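Local coordinates for putative sugar binding protein (Bacteroides vulgatus ATCC 8482, PDB 3KEZ), which probably binds sugars at the outer membrane as a calcium-containing member of the SusD family of nutrient-binding proteins, at residues S83-I88 and F128-I133. Residues are numbered along the deposited sequence; the frame is centred on the assembly and turned at random.
Sequences SYLYSI and FDLTRI
Leu130 meets both Leu85 and Tyr86, and its atoms define the tight part of this contact. Its CD1 lies over one face of the Tyr86 ring, 3.5 Å from the centroid and 20° off the ring normal, which meets the geometry of a CH-pi contact. The methyl is displaced toward the CE2-CZ edge of the ring, with Leu130 CD1 3.4 Å from Tyr86 CZ. Tyr86 OH is hydrogen-bonded to Pro149 O, which probably restrains the hydroxyl end of the ring. Beside it, the side chains of Leu85 and Leu130 lie alongside each other, pointing opposite ways; with Leu130 CG anti to its carbonyl carbon (chi1 -77°), that atom rests 3.7 Å from Leu85 CB while CD1 reaches the ring. The two leucines join helices 80-96 and 109-134, whose local axes run roughly antiparallel, 150° apart and 10.2 Å at closest approach, in the helical, probably TPR-like, part of the SusD fold. Packing thins toward Ile133, whose CD1 is 4.5 Å from Leu85 CD1. Of Asp129, it is the CB methylene that meets Leu85 CD1, at 3.8 Å, and the carboxylate is held by other partners. NE and NH2 of Arg132 both donate to Asp129 OD1 from the same face of the carboxylate, Arg132 NH2 lying 2.8 Å from Asp129 OD1, while Tyr40 OH bonds to OD2. Tyr86 forms the partly exposed side, by contrast with the buried leucines, and a 1,2-ethanediol, probably a crystallisation additive, lies about 4 Å from its side chain.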
ATOM      1  N   SER A  83     -16.261  -3.323   2.839  1.00 11.66           N
ATOM      2  CA  SER A  83     -17.267  -2.864   1.875  0.50 10.72           C
ATOM      3  C   SER A  83     -16.656  -2.216   0.645  1.00 11.45           C
ATOM      4  O   SER A  83     -17.055  -2.531  -0.459  1.00  7.26           O
ATOM      5  CB  SER A  83     -18.336  -1.948   2.519  0.50 11.51           C
ATOM      6  OG  SER A  83     -17.815  -1.053   3.493  0.50 15.65           O
ATOM      7  N   TYR A  84     -15.658  -1.344   0.840  1.00  9.55           N
ATOM      8  CA  TYR A  84     -15.043  -0.653  -0.270  1.00 11.41           C
ATOM      9  C   TYR A  84     -14.262  -1.615  -1.183  1.00 10.99           C
ATOM     10  O   TYR A  84     -14.411  -1.582  -2.405  1.00  9.63           O
ATOM     11  CB  TYR A  84     -14.142   0.493   0.221  1.00 12.21           C
ATOM     12  CG  TYR A  84     -14.889   1.786   0.406  1.00 14.08           C
ATOM     13  CD1 TYR A  84     -15.767   1.940   1.456  1.00 18.41           C
ATOM     14  CD2 TYR A  84     -14.734   2.860  -0.503  1.00 18.20           C
ATOM     15  CE1 TYR A  84     -16.491   3.103   1.621  1.00 17.30           C
ATOM     16  CE2 TYR A  84     -15.475   4.046  -0.351  1.00 16.90           C
ATOM     17  CZ  TYR A  84     -16.332   4.160   0.736  1.00 19.94           C
ATOM     18  OH  TYR A  84     -17.089   5.308   0.940  1.00 24.71           O
ATOM     19  N   LEU A  85     -13.479  -2.508  -0.581  1.00  9.28           N
ATOM     20  CA  LEU A  85     -12.714  -3.462  -1.387  1.00  9.76           C
ATOM     21  C   LEU A  85     -13.629  -4.439  -2.156  1.00  9.52           C
ATOM     22  O   LEU A  85     -13.370  -4.742  -3.329  1.00  9.72           O
ATOM     23  CB  LEU A  85     -11.643  -4.155  -0.532  1.00  9.11           C
ATOM     24  CG  LEU A  85     -10.547  -3.160  -0.145  1.00 10.46           C
ATOM     25  CD1 LEU A  85      -9.679  -3.653   0.964  1.00  8.81           C
ATOM     26  CD2 LEU A  85      -9.716  -2.690  -1.366  1.00 17.00           C
ATOM     27  N   TYR A  86     -14.719  -4.907  -1.535  1.00 11.67           N
ATOM     28  CA  TYR A  86     -15.622  -5.805  -2.219  1.00 10.55           C
ATOM     29  C   TYR A  86     -16.430  -5.071  -3.283  1.00 12.64           C
ATOM     30  O   TYR A  86     -16.754  -5.643  -4.337  1.00 10.28           O
ATOM     31  CB  TYR A  86     -16.528  -6.586  -1.243  1.00  8.89           C
ATOM     32  CG  TYR A  86     -15.834  -7.862  -0.784  1.00 12.19           C
ATOM     33  CD1 TYR A  86     -15.486  -8.878  -1.704  1.00 10.18           C
ATOM     34  CD2 TYR A  86     -15.443  -8.018   0.546  1.00 18.49           C
ATOM     35  CE1 TYR A  86     -14.814 -10.000  -1.302  1.00  7.46           C
ATOM     36  CE2 TYR A  86     -14.773  -9.141   0.967  1.00 13.28           C
ATOM     37  CZ  TYR A  86     -14.450 -10.128   0.051  1.00 10.59           C
ATOM     38  OH  TYR A  86     -13.818 -11.246   0.501  1.00 10.21           O
ATOM     39  N   SER A  87     -16.750  -3.804  -3.034  1.00 13.36           N
ATOM     40  CA  SER A  87     -17.343  -2.955  -4.081  1.00 10.58           C
ATOM     41  C   SER A  87     -16.466  -2.857  -5.329  1.00 11.60           C
ATOM     42  O   SER A  87     -16.929  -3.074  -6.459  1.00 11.18           O
ATOM     43  CB  SER A  87     -17.584  -1.559  -3.527  1.00 13.49           C
ATOM     44  OG  SER A  87     -18.151  -0.737  -4.506  1.00 16.50           O
ATOM     45  N   ILE A  88     -15.199  -2.513  -5.119  1.00  9.38           N
ATOM     46  CA  ILE A  88     -14.197  -2.472  -6.153  1.00 11.21           C
ATOM     47  C   ILE A  88     -14.093  -3.824  -6.914  1.00 10.05           C
ATOM     48  O   ILE A  88     -14.178  -3.883  -8.163  1.00 10.95           O
ATOM     49  CB  ILE A  88     -12.814  -2.056  -5.548  1.00  9.09           C
ATOM     50  CG1 ILE A  88     -12.830  -0.592  -5.123  1.00 13.02           C
ATOM     51  CG2 ILE A  88     -11.678  -2.383  -6.533  1.00  6.92           C
ATOM     52  CD1 ILE A  88     -11.739  -0.248  -4.131  1.00 14.36           C
ATOM     53  N   PHE A 128      -5.678  -8.657  -2.330  1.00 10.67           N
ATOM     54  CA  PHE A 128      -4.453  -8.655  -1.496  1.00 10.74           C
ATOM     55  C   PHE A 128      -4.677  -7.833  -0.217  1.00 11.90           C
ATOM     56  O   PHE A 128      -4.354  -8.292   0.889  1.00  9.38           O
ATOM     57  CB  PHE A 128      -3.247  -8.154  -2.295  1.00 11.22           C
ATOM     58  CG  PHE A 128      -1.957  -8.083  -1.504  1.00 11.44           C
ATOM     59  CD1 PHE A 128      -1.390  -9.214  -0.953  1.00 10.06           C
ATOM     60  CD2 PHE A 128      -1.271  -6.869  -1.362  1.00 10.18           C
ATOM     61  CE1 PHE A 128      -0.162  -9.143  -0.282  1.00 13.38           C
ATOM     62  CE2 PHE A 128      -0.089  -6.800  -0.681  1.00 10.21           C
ATOM     63  CZ  PHE A 128       0.485  -7.927  -0.169  1.00 10.40           C
ATOM     64  N   ASP A 129      -5.275  -6.648  -0.347  1.00 10.43           N
ATOM     65  CA  ASP A 129      -5.542  -5.840   0.829  1.00 11.11           C
ATOM     66  C   ASP A 129      -6.521  -6.530   1.774  1.00  7.53           C
ATOM     67  O   ASP A 129      -6.311  -6.539   2.989  1.00 11.23           O
ATOM     68  CB  ASP A 129      -5.989  -4.410   0.454  1.00  5.82           C
ATOM     69  CG  ASP A 129      -4.826  -3.464   0.297  1.00 20.10           C
ATOM     70  OD1 ASP A 129      -3.954  -3.516   1.186  1.00 22.85           O
ATOM     71  OD2 ASP A 129      -4.748  -2.697  -0.709  1.00 16.98           O
ATOM     72  N   LEU A 130      -7.584  -7.127   1.247  1.00 10.00           N
ATOM     73  CA  LEU A 130      -8.509  -7.841   2.121  1.00 11.33           C
ATOM     74  C   LEU A 130      -7.748  -8.977   2.833  1.00 11.84           C
ATOM     75  O   LEU A 130      -7.935  -9.202   4.006  1.00 10.30           O
ATOM     76  CB  LEU A 130      -9.727  -8.408   1.366  1.00 10.47           C
ATOM     77  CG  LEU A 130     -10.871  -7.461   0.962  1.00 11.47           C
ATOM     78  CD1 LEU A 130     -11.741  -8.120  -0.110  1.00 13.92           C
ATOM     79  CD2 LEU A 130     -11.719  -7.099   2.159  1.00  9.72           C
ATOM     80  N   THR A 131      -6.881  -9.664   2.122  1.00 12.67           N
ATOM     81  CA  THR A 131      -6.229 -10.845   2.681  1.00 11.93           C
ATOM     82  C   THR A 131      -5.231 -10.470   3.766  1.00  8.35           C
ATOM     83  O   THR A 131      -5.171 -11.108   4.796  1.00  7.82           O
ATOM     84  CB  THR A 131      -5.577 -11.659   1.537  1.00 11.80           C
ATOM     85  OG1 THR A 131      -6.592 -12.059   0.603  1.00 11.91           O
ATOM     86  CG2 THR A 131      -4.853 -12.923   2.079  1.00 10.89           C
ATOM     87  N   ARG A 132      -4.464  -9.407   3.564  1.00  9.80           N
ATOM     88  CA  ARG A 132      -3.506  -8.988   4.597  1.00  8.14           C
ATOM     89  C   ARG A 132      -4.142  -8.288   5.808  1.00  9.67           C
ATOM     90  O   ARG A 132      -3.614  -8.371   6.943  1.00 10.28           O
ATOM     91  CB  ARG A 132      -2.336  -8.194   4.022  1.00 11.54           C
ATOM     92  CG  ARG A 132      -2.631  -6.892   3.402  1.00 10.40           C
ATOM     93  CD  ARG A 132      -1.362  -6.354   2.755  1.00 18.14           C
ATOM     94  NE  ARG A 132      -1.627  -5.079   2.118  1.00 13.62           N
ATOM     95  CZ  ARG A 132      -0.730  -4.152   1.803  1.00 12.59           C
ATOM     96  NH1 ARG A 132       0.563  -4.311   2.063  1.00 10.16           N
ATOM     97  NH2 ARG A 132      -1.150  -3.024   1.240  1.00 12.06           N
ATOM     98  N   ILE A 133      -5.291  -7.663   5.589  1.00  9.79           N
ATOM     99  CA  ILE A 133      -6.029  -6.990   6.667  1.00  8.97           C
ATOM    100  C   ILE A 133      -6.755  -7.997   7.566  1.00 11.03           C
ATOM    101  O   ILE A 133      -6.713  -7.843   8.789  1.00  8.46           O
ATOM    102  CB  ILE A 133      -7.017  -5.897   6.139  1.00  8.10           C
ATOM    103  CG1 ILE A 133      -6.258  -4.709   5.548  1.00 12.23           C
ATOM    104  CG2 ILE A 133      -8.015  -5.371   7.267  1.00  7.88           C
ATOM    105  CD1 ILE A 133      -7.155  -3.786   4.668  1.00  7.68           C
TER